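Local structure of nucleoporin NUP82 (Chaetomium thermophilum, 5CWW) at residues T133-H138 with R172-S177; V137-L142 with W161-T166; T166-S171 with I198-E203. The protein is a component of the nuclear pore complex, probably serving both as a structural element of the pore and as a docking partner for transport factors. All blocks are in the same frame, centred on the assembly; numbering follows the deposited sequence.

Contact 1 (T133-H138 with R172-S177)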
ATOM      1  N   THR B 133       0.350 -12.152  10.600  1.00 55.95           N
ATOM      2  CA  THR B 133      -0.889 -12.182  11.357  1.00 58.08           C
ATOM      3  C   THR B 133      -1.515 -10.805  11.171  1.00 56.76           C
ATOM      4  O   THR B 133      -1.131 -10.071  10.261  1.00 52.74           O
ATOM      5  CB  THR B 133      -0.664 -12.489  12.847  1.00 60.45           C
ATOM      6  OG1 THR B 133       0.148 -11.464  13.433  1.00 60.08           O
ATOM      7  CG2 THR B 133       0.025 -13.834  13.016  1.00 61.92           C
ATOM      8  N   SER B 134      -2.460 -10.443  12.028  1.00 61.96           N
ATOM      9  CA  SER B 134      -3.049  -9.112  11.956  1.00 62.81           C
ATOM     10  C   SER B 134      -2.020  -8.029  12.286  1.00 60.33           C
ATOM     11  O   SER B 134      -2.056  -6.939  11.711  1.00 59.73           O
ATOM     12  CB  SER B 134      -4.247  -9.008  12.900  1.00 66.78           C
ATOM     13  OG  SER B 134      -3.892  -9.374  14.222  1.00 68.53           O
ATOM     14  N   HIS B 135      -1.097  -8.339  13.196  1.00 59.12           N
ATOM     15  CA  HIS B 135      -0.143  -7.350  13.700  1.00 57.35           C
ATOM     16  C   HIS B 135       1.325  -7.766  13.574  1.00 55.59           C
ATOM     17  O   HIS B 135       2.207  -6.908  13.535  1.00 57.00           O
ATOM     18  CB  HIS B 135      -0.440  -7.038  15.167  1.00 61.25           C
ATOM     19  CG  HIS B 135      -1.675  -6.218  15.374  1.00 63.25           C
ATOM     20  ND1 HIS B 135      -2.945  -6.724  15.201  1.00 66.10           N
ATOM     21  CD2 HIS B 135      -1.833  -4.923  15.735  1.00 64.28           C
ATOM     22  CE1 HIS B 135      -3.832  -5.778  15.450  1.00 66.83           C
ATOM     23  NE2 HIS B 135      -3.183  -4.674  15.777  1.00 65.92           N
ATOM     24  N   THR B 136       1.587  -9.069  13.520  1.00 55.74           N
ATOM     25  CA  THR B 136       2.959  -9.573  13.560  1.00 54.51           C
ATOM     26  C   THR B 136       3.461 -10.013  12.191  1.00 55.46           C
ATOM     27  O   THR B 136       2.672 -10.313  11.293  1.00 57.25           O
ATOM     28  CB  THR B 136       3.093 -10.762  14.538  1.00 54.27           C
ATOM     29  OG1 THR B 136       2.347 -11.884  14.045  1.00 55.51           O
ATOM     30  CG2 THR B 136       2.581 -10.380  15.923  1.00 54.94           C
ATOM     31  N   VAL B 137       4.783 -10.038  12.044  1.00 54.04           N
ATOM     32  CA  VAL B 137       5.422 -10.452  10.801  1.00 53.96           C
ATOM     33  C   VAL B 137       6.600 -11.375  11.096  1.00 56.33           C
ATOM     34  O   VAL B 137       7.525 -11.003  11.821  1.00 56.85           O
ATOM     35  CB  VAL B 137       5.923  -9.243   9.983  1.00 52.87           C
ATOM     36  CG1 VAL B 137       6.521  -9.700   8.655  1.00 52.25           C
ATOM     37  CG2 VAL B 137       4.794  -8.255   9.737  1.00 52.06           C
ATOM     38  N   HIS B 138       6.554 -12.581  10.535  1.00 59.21           N
ATOM     39  CA  HIS B 138       7.673 -13.513  10.608  1.00 61.63           C
ATOM     40  C   HIS B 138       8.212 -13.798   9.211  1.00 61.20           C
ATOM     41  O   HIS B 138       7.455 -13.835   8.243  1.00 61.35           O
ATOM     42  CB  HIS B 138       7.255 -14.822  11.276  1.00 62.04           C
ATOM     43  CG  HIS B 138       6.976 -14.693  12.740  1.00 62.04           C
ATOM     44  ND1 HIS B 138       5.796 -14.177  13.232  1.00 61.08           N
ATOM     45  CD2 HIS B 138       7.725 -15.015  13.821  1.00 63.02           C
ATOM     46  CE1 HIS B 138       5.829 -14.188  14.552  1.00 63.10           C
ATOM     47  NE2 HIS B 138       6.989 -14.691  14.935  1.00 63.86           N
ATOM     48  N   ARG B 172       0.721  -2.260  18.866  1.00 64.32           N
ATOM     49  CA  ARG B 172       0.921  -1.170  17.914  0.50 62.76           C
ATOM     50  C   ARG B 172      -0.021  -1.324  16.724  1.00 61.38           C
ATOM     51  O   ARG B 172      -0.918  -2.165  16.742  1.00 65.04           O
ATOM     52  CB  ARG B 172       2.375  -1.134  17.435  0.50 62.47           C
ATOM     53  CG  ARG B 172       3.385  -0.789  18.520  0.50 63.49           C
ATOM     54  CD  ARG B 172       3.372   0.696  18.864  0.50 63.63           C
ATOM     55  NE  ARG B 172       4.715   1.273  18.818  0.50 64.06           N
ATOM     56  CZ  ARG B 172       5.193   2.036  17.835  0.50 62.50           C
ATOM     57  NH1 ARG B 172       4.444   2.350  16.787  0.50 60.15           N
ATOM     58  NH2 ARG B 172       6.434   2.496  17.908  0.50 63.28           N
ATOM     59  N   SER B 173       0.180  -0.510  15.693  0.50 61.10           N
ATOM     60  CA  SER B 173      -0.706  -0.508  14.534  0.50 57.89           C
ATOM     61  C   SER B 173      -0.614  -1.814  13.748  0.50 59.51           C
ATOM     62  O   SER B 173       0.471  -2.366  13.562  0.50 57.78           O
ATOM     63  CB  SER B 173      -0.380   0.672  13.619  0.50 58.20           C
ATOM     64  OG  SER B 173      -1.284   0.736  12.529  0.50 56.60           O
ATOM     65  N   ALA B 174      -1.763  -2.298  13.289  1.00 55.15           N
ATOM     66  CA  ALA B 174      -1.830  -3.540  12.520  1.00 52.75           C
ATOM     67  C   ALA B 174      -1.075  -3.453  11.196  1.00 48.75           C
ATOM     68  O   ALA B 174      -0.994  -2.388  10.584  1.00 48.04           O
ATOM     69  CB  ALA B 174      -3.283  -3.907  12.263  1.00 53.87           C
ATOM     70  N   VAL B 175      -0.529  -4.586  10.758  1.00 49.54           N
ATOM     71  CA  VAL B 175       0.161  -4.664   9.475  1.00 49.31           C
ATOM     72  C   VAL B 175      -0.851  -4.958   8.368  1.00 51.46           C
ATOM     73  O   VAL B 175      -1.685  -5.858   8.488  1.00 51.67           O
ATOM     74  CB  VAL B 175       1.281  -5.737   9.483  1.00 56.50           C
ATOM     75  CG1 VAL B 175       0.723  -7.130   9.774  1.00 57.47           C
ATOM     76  CG2 VAL B 175       2.046  -5.715   8.165  1.00 55.01           C
ATOM     77  N   VAL B 176      -0.760  -4.194   7.287  1.00 51.98           N
ATOM     78  CA  VAL B 176      -1.736  -4.249   6.206  1.00 55.41           C
ATOM     79  C   VAL B 176      -1.155  -4.883   4.950  1.00 51.22           C
ATOM     80  O   VAL B 176      -1.802  -5.711   4.304  1.00 51.01           O
ATOM     81  CB  VAL B 176      -2.254  -2.835   5.883  1.00 60.19           C
ATOM     82  CG1 VAL B 176      -3.100  -2.833   4.637  1.00 62.61           C
ATOM     83  CG2 VAL B 176      -3.053  -2.293   7.060  1.00 61.78           C
ATOM     84  N   SER B 177       0.066  -4.494   4.605  1.00 49.09           N
ATOM     85  CA  SER B 177       0.727  -5.030   3.427  1.00 48.02           C
ATOM     86  C   SER B 177       2.185  -5.346   3.701  1.00 46.38           C
ATOM     87  O   SER B 177       2.861  -4.645   4.459  1.00 46.85           O
ATOM     88  CB  SER B 177       0.631  -4.048   2.258  1.00 48.43           C
ATOM     89  OG  SER B 177      -0.718  -3.732   1.970  1.00 48.64           O
TER
HETATM   90  O   HOH W   1      -2.064  -8.709   8.241  1.00 44.82           O
HETATM   91  O   HOH W   2       2.269  -4.271  12.845  1.00 51.55           O
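His135 lays its imidazole over Ala174, and this is where the contact between a hairpin turn and the start of the next blade is tightest. Ala174 CB lies 3.7 Å from the ring centroid and nearly on the ring normal, a CH-pi contact over one face. At the ring's edge, in plane, Ser134 OG hydrogen-bonds His135 ND1 at 3.0 Å, which fixes the rotation of the imidazole. Arg172 O comes in near the ring plane at the CD2 and NE2 side, across the ring from ND1, though with Arg172 in two conformers it deserves less weight. The backbones join directly: Val175 N donates to Ser134 O at 3.0 Å, bent at 137° yet in the carbonyl plane. Val175 holds CG1 between its backbone N and carbonyl carbon (chi1 60°), pressed against the turn carbonyls, 3.5 Å from Thr133 O. Its CG2 reaches Val137 CG2 at 4.1 Å, the two valines crossing at about a right angle.

Away from this the fit is looser and water fills in. HOH 1 donates to both Thr133 O (2.6 Å) and Val175 O, while HOH 2 sits between His135 O and Ser173 O. The end of Arg172 leads off from the turn. The turn is shaped from within by an ST motif, Thr136 N donating to Thr133 OG1 at 2.8 Å.

In the N-terminal beta-propeller domain, the part of Nup82 in this chain, the turn joins strands 128-132 and 137-141 of one blade. Strand 175-180, outermost in the following blade's sheet, pairs with 189-194, while Val137 and Val175 both pack on Leu132.

Contact 2 (V137-L142 with W161-T166)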
ATOM      1  N   VAL B 137       4.783 -10.038  12.044  1.00 54.04           N
ATOM      2  CA  VAL B 137       5.422 -10.452  10.801  1.00 53.96           C
ATOM      3  C   VAL B 137       6.600 -11.375  11.096  1.00 56.33           C
ATOM      4  O   VAL B 137       7.525 -11.003  11.821  1.00 56.85           O
ATOM      5  CB  VAL B 137       5.923  -9.243   9.983  1.00 52.87           C
ATOM      6  CG1 VAL B 137       6.521  -9.700   8.655  1.00 52.25           C
ATOM      7  CG2 VAL B 137       4.794  -8.255   9.737  1.00 52.06           C
ATOM      8  N   HIS B 138       6.554 -12.581  10.535  1.00 59.21           N
ATOM      9  CA  HIS B 138       7.673 -13.513  10.608  1.00 61.63           C
ATOM     10  C   HIS B 138       8.212 -13.798   9.211  1.00 61.20           C
ATOM     11  O   HIS B 138       7.455 -13.835   8.243  1.00 61.35           O
ATOM     12  CB  HIS B 138       7.255 -14.822  11.276  1.00 62.04           C
ATOM     13  CG  HIS B 138       6.976 -14.693  12.740  1.00 62.04           C
ATOM     14  ND1 HIS B 138       5.796 -14.177  13.232  1.00 61.08           N
ATOM     15  CD2 HIS B 138       7.725 -15.015  13.821  1.00 63.02           C
ATOM     16  CE1 HIS B 138       5.829 -14.188  14.552  1.00 63.10           C
ATOM     17  NE2 HIS B 138       6.989 -14.691  14.935  1.00 63.86           N
ATOM     18  N   ILE B 139       9.524 -13.996   9.120  1.00 58.98           N
ATOM     19  CA  ILE B 139      10.165 -14.379   7.869  1.00 58.56           C
ATOM     20  C   ILE B 139      10.616 -15.827   7.961  1.00 59.82           C
ATOM     21  O   ILE B 139      11.458 -16.173   8.791  1.00 60.01           O
ATOM     22  CB  ILE B 139      11.377 -13.488   7.544  1.00 57.54           C
ATOM     23  CG1 ILE B 139      10.985 -12.008   7.578  1.00 54.55           C
ATOM     24  CG2 ILE B 139      11.973 -13.868   6.187  1.00 58.74           C
ATOM     25  CD1 ILE B 139       9.882 -11.631   6.615  1.00 51.77           C
ATOM     26  N   CYS B 140      10.048 -16.671   7.106  1.00 60.66           N
ATOM     27  CA  CYS B 140      10.412 -18.078   7.069  1.00 63.09           C
ATOM     28  C   CYS B 140      11.481 -18.329   6.019  1.00 62.64           C
ATOM     29  O   CYS B 140      11.289 -18.031   4.839  1.00 60.61           O
ATOM     30  CB  CYS B 140       9.188 -18.948   6.781  1.00 62.49           C
ATOM     31  SG  CYS B 140       9.551 -20.726   6.740  1.00 65.83           S
ATOM     32  N   ILE B 141      12.612 -18.865   6.459  1.00 62.27           N
ATOM     33  CA  ILE B 141      13.648 -19.324   5.548  1.00 63.96           C
ATOM     34  C   ILE B 141      13.186 -20.654   4.977  1.00 62.60           C
ATOM     35  O   ILE B 141      13.253 -21.683   5.647  1.00 63.60           O
ATOM     36  CB  ILE B 141      15.010 -19.486   6.250  1.00 69.22           C
ATOM     37  CG1 ILE B 141      15.344 -18.233   7.069  1.00 70.24           C
ATOM     38  CG2 ILE B 141      16.106 -19.774   5.233  1.00 71.48           C
ATOM     39  CD1 ILE B 141      15.288 -16.939   6.284  1.00 69.09           C
ATOM     40  N   LEU B 142      12.702 -20.625   3.741  1.00 65.07           N
ATOM     41  CA  LEU B 142      12.093 -21.803   3.138  1.00 67.40           C
ATOM     42  C   LEU B 142      13.099 -22.946   3.029  1.00 74.53           C
ATOM     43  O   LEU B 142      14.245 -22.733   2.638  1.00 76.29           O
ATOM     44  CB  LEU B 142      11.516 -21.456   1.765  1.00 66.25           C
ATOM     45  CG  LEU B 142      10.376 -20.433   1.798  1.00 63.82           C
ATOM     46  CD1 LEU B 142       9.920 -20.081   0.389  1.00 64.63           C
ATOM     47  CD2 LEU B 142       9.198 -20.953   2.619  1.00 62.40           C
ATOM     48  N   TRP B 161      12.221 -16.096  11.398  1.00 68.43           N
ATOM     49  CA  TRP B 161      12.766 -14.867  11.964  1.00 69.06           C
ATOM     50  C   TRP B 161      11.646 -13.894  12.296  1.00 65.57           C
ATOM     51  O   TRP B 161      10.782 -13.628  11.461  1.00 65.02           O
ATOM     52  CB  TRP B 161      13.744 -14.203  10.994  1.00 69.12           C
ATOM     53  CG  TRP B 161      15.021 -14.944  10.785  1.00 72.49           C
ATOM     54  CD1 TRP B 161      15.225 -16.020   9.971  1.00 73.99           C
ATOM     55  CD2 TRP B 161      16.286 -14.654  11.390  1.00 74.95           C
ATOM     56  NE1 TRP B 161      16.539 -16.421  10.037  1.00 76.58           N
ATOM     57  CE2 TRP B 161      17.210 -15.596  10.902  1.00 77.51           C
ATOM     58  CE3 TRP B 161      16.724 -13.687  12.300  1.00 75.31           C
ATOM     59  CZ2 TRP B 161      18.546 -15.603  11.294  1.00 79.94           C
ATOM     60  CZ3 TRP B 161      18.048 -13.695  12.687  1.00 78.48           C
ATOM     61  CH2 TRP B 161      18.945 -14.646  12.185  1.00 80.81           C
ATOM     62  N   THR B 162      11.666 -13.362  13.512  1.00 66.56           N
ATOM     63  CA  THR B 162      10.727 -12.318  13.897  1.00 64.14           C
ATOM     64  C   THR B 162      11.146 -11.002  13.254  1.00 63.95           C
ATOM     65  O   THR B 162      12.309 -10.611  13.335  1.00 65.73           O
ATOM     66  CB  THR B 162      10.657 -12.144  15.426  1.00 65.46           C
ATOM     67  OG1 THR B 162      10.210 -13.364  16.027  1.00 66.39           O
ATOM     68  CG2 THR B 162       9.697 -11.025  15.803  1.00 64.99           C
ATOM     69  N   LEU B 163      10.193 -10.326  12.620  1.00 60.43           N
ATOM     70  CA  LEU B 163      10.452  -9.047  11.970  1.00 58.61           C
ATOM     71  C   LEU B 163       9.909  -7.909  12.828  1.00 55.90           C
ATOM     72  O   LEU B 163       8.705  -7.826  13.075  1.00 56.28           O
ATOM     73  CB  LEU B 163       9.820  -9.009  10.578  1.00 57.62           C
ATOM     74  CG  LEU B 163      10.265  -7.852   9.679  1.00 57.09           C
ATOM     75  CD1 LEU B 163      11.683  -8.076   9.174  1.00 57.08           C
ATOM     76  CD2 LEU B 163       9.302  -7.663   8.515  1.00 55.83           C
ATOM     77  N   GLY B 164      10.807  -7.045  13.290  1.00 54.52           N
ATOM     78  CA  GLY B 164      10.437  -5.933  14.146  1.00 54.56           C
ATOM     79  C   GLY B 164       9.701  -6.374  15.397  1.00 57.07           C
ATOM     80  O   GLY B 164       8.507  -6.111  15.535  1.00 55.44           O
ATOM     81  N   PRO B 165      10.409  -7.050  16.316  1.00 62.08           N
ATOM     82  CA  PRO B 165       9.827  -7.535  17.576  1.00 65.82           C
ATOM     83  C   PRO B 165       9.142  -6.449  18.409  1.00 68.72           C
ATOM     84  O   PRO B 165       8.179  -6.749  19.112  1.00 70.13           O
ATOM     85  CB  PRO B 165      11.039  -8.096  18.329  1.00 68.64           C
ATOM     86  CG  PRO B 165      12.025  -8.427  17.278  1.00 66.85           C
ATOM     87  CD  PRO B 165      11.829  -7.422  16.187  1.00 63.86           C
ATOM     88  N   THR B 166       9.647  -5.220  18.344  1.00 72.86           N
ATOM     89  CA  THR B 166       9.078  -4.111  19.110  1.00 77.04           C
ATOM     90  C   THR B 166       8.269  -3.172  18.216  1.00 75.49           C
ATOM     91  O   THR B 166       7.737  -2.165  18.684  1.00 78.50           O
ATOM     92  CB  THR B 166      10.177  -3.299  19.832  1.00 82.25           C
ATOM     93  OG1 THR B 166      10.958  -2.576  18.873  1.00 81.82           O
ATOM     94  CG2 THR B 166      11.084  -4.217  20.640  1.00 84.65           C
TER
HETATM   95  O   HOH W   3       6.448  -9.031  14.272  1.00 51.99           O
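Ile139 and Trp161 face each other as an antiparallel hydrogen-bonded pair, joining the last two strands of a four-stranded beta-propeller blade. Ile139 N donates to Trp161 O and Trp161 N to Ile139 O, each at 2.7 Å and nearly straight (170°). Two residues along each strand, Leu163 N donates to Val137 O at 2.9 Å. Leu163 swings CG anti to its own N (chi1 -167°), which lays it alongside Val137, and CD2 meets Val137 CG1 at a tight 3.5 Å. Toward the other end, CG1 and CD1 of Ile141 meet the pyrrole side of the indole, with CG1 3.7 Å from Trp161 CD1. His138 and Thr162 point the same way from the opposite face of the sheet to Ile139 and Trp161.

Further out, Phe212 stacks on the Trp161 ring and Lys159 makes a cation-pi contact with it, while Phe212 also touches Ile139. Leu190 of strand 189-194 packs on both Ile139 and Leu163, tying this outer strand pair to the following blade. Strand 128-132 flanks 137-141 on its other side, through backbone bonds of His138 and Cys140. Between the paired strands, His138 CA brings its hydrogen to Trp161 O, a CA-H...O contact of 3.2 Å.

Contact 3 (T166-S171 with I198-E203)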
ATOM      1  N   THR B 166       9.647  -5.220  18.344  1.00 72.86           N
ATOM      2  CA  THR B 166       9.078  -4.111  19.110  1.00 77.04           C
ATOM      3  C   THR B 166       8.269  -3.172  18.216  1.00 75.49           C
ATOM      4  O   THR B 166       7.737  -2.165  18.684  1.00 78.50           O
ATOM      5  CB  THR B 166      10.177  -3.299  19.832  1.00 82.25           C
ATOM      6  OG1 THR B 166      10.958  -2.576  18.873  1.00 81.82           O
ATOM      7  CG2 THR B 166      11.084  -4.217  20.640  1.00 84.65           C
ATOM      8  N   THR B 167       8.181  -3.514  16.932  1.00 74.08           N
ATOM      9  CA  THR B 167       7.523  -2.672  15.938  1.00 71.45           C
ATOM     10  C   THR B 167       6.188  -3.276  15.504  1.00 65.92           C
ATOM     11  O   THR B 167       5.130  -2.682  15.707  1.00 65.71           O
ATOM     12  CB  THR B 167       8.421  -2.477  14.701  1.00 72.55           C
ATOM     13  OG1 THR B 167       9.701  -1.983  15.115  1.00 75.12           O
ATOM     14  CG2 THR B 167       7.793  -1.496  13.726  1.00 70.59           C
ATOM     15  N   HIS B 168       6.247  -4.456  14.897  1.00 61.01           N
ATOM     16  CA  HIS B 168       5.041  -5.146  14.459  1.00 56.08           C
ATOM     17  C   HIS B 168       4.520  -6.033  15.586  1.00 56.92           C
ATOM     18  O   HIS B 168       4.832  -7.223  15.661  1.00 57.48           O
ATOM     19  CB  HIS B 168       5.319  -5.956  13.194  1.00 53.86           C
ATOM     20  CG  HIS B 168       5.596  -5.108  11.991  1.00 50.82           C
ATOM     21  ND1 HIS B 168       4.721  -4.138  11.550  1.00 49.90           N
ATOM     22  CD2 HIS B 168       6.647  -5.081  11.138  1.00 51.42           C
ATOM     23  CE1 HIS B 168       5.221  -3.551  10.477  1.00 49.14           C
ATOM     24  NE2 HIS B 168       6.389  -4.106  10.206  1.00 50.45           N
ATOM     25  N   VAL B 169       3.718  -5.427  16.457  1.00 60.17           N
ATOM     26  CA  VAL B 169       3.241  -6.065  17.677  1.00 63.16           C
ATOM     27  C   VAL B 169       1.759  -5.754  17.863  1.00 63.85           C
ATOM     28  O   VAL B 169       1.248  -4.783  17.302  1.00 63.89           O
ATOM     29  CB  VAL B 169       4.037  -5.579  18.911  1.00 66.11           C
ATOM     30  CG1 VAL B 169       3.760  -6.452  20.124  1.00 70.20           C
ATOM     31  CG2 VAL B 169       5.523  -5.581  18.614  1.00 64.19           C
ATOM     32  N   THR B 170       1.073  -6.574  18.651  1.00 64.82           N
ATOM     33  CA  THR B 170      -0.353  -6.394  18.892  1.00 64.97           C
ATOM     34  C   THR B 170      -0.663  -5.082  19.610  1.00 66.93           C
ATOM     35  O   THR B 170      -1.792  -4.595  19.554  1.00 68.43           O
ATOM     36  CB  THR B 170      -0.929  -7.560  19.716  1.00 68.27           C
ATOM     37  OG1 THR B 170      -0.109  -7.789  20.868  1.00 70.63           O
ATOM     38  CG2 THR B 170      -0.985  -8.832  18.880  1.00 67.02           C
ATOM     39  N   SER B 171       0.335  -4.509  20.278  1.00 67.41           N
ATOM     40  CA  SER B 171       0.139  -3.264  21.015  1.00 69.08           C
ATOM     41  C   SER B 171       0.339  -2.038  20.123  1.00 66.69           C
ATOM     42  O   SER B 171       0.150  -0.909  20.575  1.00 67.38           O
ATOM     43  CB  SER B 171       1.087  -3.195  22.219  1.00 72.65           C
ATOM     44  OG  SER B 171       2.447  -3.240  21.821  1.00 71.93           O
ATOM     45  N   ILE B 198       2.549   3.932   8.204  1.00 43.35           N
ATOM     46  CA  ILE B 198       3.993   3.960   8.383  1.00 41.85           C
ATOM     47  C   ILE B 198       4.632   2.955   7.433  1.00 42.43           C
ATOM     48  O   ILE B 198       4.313   1.766   7.465  1.00 41.81           O
ATOM     49  CB  ILE B 198       4.394   3.658   9.834  1.00 41.83           C
ATOM     50  CG1 ILE B 198       3.803   4.721  10.767  1.00 46.58           C
ATOM     51  CG2 ILE B 198       5.908   3.639   9.970  1.00 41.16           C
ATOM     52  CD1 ILE B 198       3.800   4.326  12.208  1.00 48.55           C
ATOM     53  N   VAL B 199       5.529   3.450   6.588  1.00 43.10           N
ATOM     54  CA  VAL B 199       6.214   2.629   5.599  1.00 43.64           C
ATOM     55  C   VAL B 199       7.597   2.274   6.122  1.00 45.14           C
ATOM     56  O   VAL B 199       8.370   3.156   6.502  1.00 45.17           O
ATOM     57  CB  VAL B 199       6.336   3.354   4.241  1.00 42.00           C
ATOM     58  CG1 VAL B 199       7.075   2.489   3.224  1.00 41.08           C
ATOM     59  CG2 VAL B 199       4.956   3.728   3.716  1.00 42.57           C
ATOM     60  N   ARG B 200       7.899   0.981   6.152  1.00 45.27           N
ATOM     61  CA  ARG B 200       9.176   0.507   6.669  1.00 47.99           C
ATOM     62  C   ARG B 200       9.871  -0.426   5.689  1.00 48.16           C
ATOM     63  O   ARG B 200       9.304  -1.430   5.256  1.00 49.96           O
ATOM     64  CB  ARG B 200       8.974  -0.192   8.014  1.00 49.07           C
ATOM     65  CG  ARG B 200       8.886   0.773   9.187  1.00 52.61           C
ATOM     66  CD  ARG B 200       8.678   0.037  10.497  1.00 57.69           C
ATOM     67  NE  ARG B 200       7.259  -0.156  10.785  1.00 60.32           N
ATOM     68  CZ  ARG B 200       6.552   0.546  11.666  1.00 62.86           C
ATOM     69  NH1 ARG B 200       7.116   1.504  12.386  1.00 62.26           N
ATOM     70  NH2 ARG B 200       5.267   0.277  11.834  1.00 62.97           N
ATOM     71  N   VAL B 201      11.100  -0.062   5.335  1.00 47.60           N
ATOM     72  CA  VAL B 201      11.939  -0.868   4.460  1.00 47.14           C
ATOM     73  C   VAL B 201      12.911  -1.711   5.289  1.00 49.64           C
ATOM     74  O   VAL B 201      13.720  -1.170   6.048  1.00 51.76           O
ATOM     75  CB  VAL B 201      12.733   0.016   3.479  1.00 43.93           C
ATOM     76  CG1 VAL B 201      13.567  -0.847   2.533  1.00 44.47           C
ATOM     77  CG2 VAL B 201      11.789   0.930   2.689  1.00 41.99           C
ATOM     78  N   TRP B 202      12.824  -3.030   5.143  1.00 49.09           N
ATOM     79  CA  TRP B 202      13.722  -3.959   5.828  1.00 50.74           C
ATOM     80  C   TRP B 202      14.631  -4.630   4.812  1.00 53.13           C
ATOM     81  O   TRP B 202      14.151  -5.179   3.820  1.00 55.46           O
ATOM     82  CB  TRP B 202      12.935  -5.026   6.592  1.00 49.27           C
ATOM     83  CG  TRP B 202      11.751  -4.507   7.348  1.00 48.54           C
ATOM     84  CD1 TRP B 202      10.535  -4.161   6.829  1.00 47.30           C
ATOM     85  CD2 TRP B 202      11.656  -4.298   8.763  1.00 50.32           C
ATOM     86  NE1 TRP B 202       9.694  -3.741   7.832  1.00 47.45           N
ATOM     87  CE2 TRP B 202      10.359  -3.816   9.029  1.00 50.36           C
ATOM     88  CE3 TRP B 202      12.545  -4.468   9.829  1.00 52.75           C
ATOM     89  CZ2 TRP B 202       9.930  -3.502  10.316  1.00 51.76           C
ATOM     90  CZ3 TRP B 202      12.116  -4.154  11.107  1.00 54.92           C
ATOM     91  CH2 TRP B 202      10.821  -3.678  11.340  1.00 53.39           C
ATOM     92  N   GLU B 203      15.937  -4.591   5.060  1.00 52.11           N
ATOM     93  CA  GLU B 203      16.908  -5.227   4.171  1.00 52.08           C
ATOM     94  C   GLU B 203      17.557  -6.412   4.875  1.00 52.97           C
ATOM     95  O   GLU B 203      18.498  -6.255   5.653  1.00 55.01           O
ATOM     96  CB  GLU B 203      17.955  -4.210   3.723  1.00 52.51           C
ATOM     97  CG  GLU B 203      17.351  -3.072   2.902  1.00 50.25           C
ATOM     98  CD  GLU B 203      18.367  -2.029   2.492  1.00 51.44           C
ATOM     99  OE1 GLU B 203      19.390  -2.396   1.878  1.00 52.03           O
ATOM    100  OE2 GLU B 203      18.142  -0.838   2.793  1.00 50.77           O
TER
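His168 and Trp202 meet because each sends its ring out anti to the carbonyl carbon, with chi1 -68° for His168 and -43° for Trp202, so that the loop residue and the strand residue slide past each other from opposite directions. Arg200 adds a bend at chi3 (-89°) that turns its guanidinium under Thr167 and beside the imidazole.

The two rings touch rim to rim, neither lying over the face of the other. His168 NE2 stands 3.6 Å from Trp202 CZ2, near the benzene side of the indole. What fixes this geometry is Thr192 of strand 189-194: its OG1 hydrogen-bonds both Trp202 NE1 and His168 NE2. A loop histidine, a hydroxyl on the second strand and a tryptophan on the third match the His-Ser/Thr-Trp structural triad of WD40 blades, and Trp202-Glu203 probably stands where such repeats carry Trp-Asp.

Ile198 CG2 covers one face of the Arg200 guanidinium, offset toward the rim. Thr167 CG2 lies on the opposite face, over its centre, but is modelled too close for the distance to be trusted. The imidazole stands almost perpendicular to the guanidinium, and His168 CE1 comes within 4.0 Å of Arg200 NE. With a serine at Arg200, the flat group between Thr167 and Ile198 would be gone, which would probably open a gap there and leave CE1 of His168 without its neighbour.

No hydrogen bond passes directly between the loop and strand 198-203; the polar link runs through Thr192. With the Arg200 charge so close, His168 NE2 at 4.1 Å from Arg200 NE, a second proton on the imidazole would probably be disfavoured, consistent with a neutral ring.

Following the chain from the N terminus, the turn at 133-136 leads into strand 137-141. Contact 2 then closes the excursion that returns as strand 160-162, completing one blade. It shares Val137 and His138 with contact 1 but closes earlier, contact 1 closing only when the chain starts strand 175-180 of the next blade. Contact 3 begins at Thr166, where contact 2 ends, and crosses contact 1: the loop 166-171 is tied to strand 198-203 of that same next blade. This loop is wedged between the others, His168 CB resting 3.3 Å from His135 O, while Gly164 packs on Trp202. Together the three contacts join two successive propeller blades through their connecting loop.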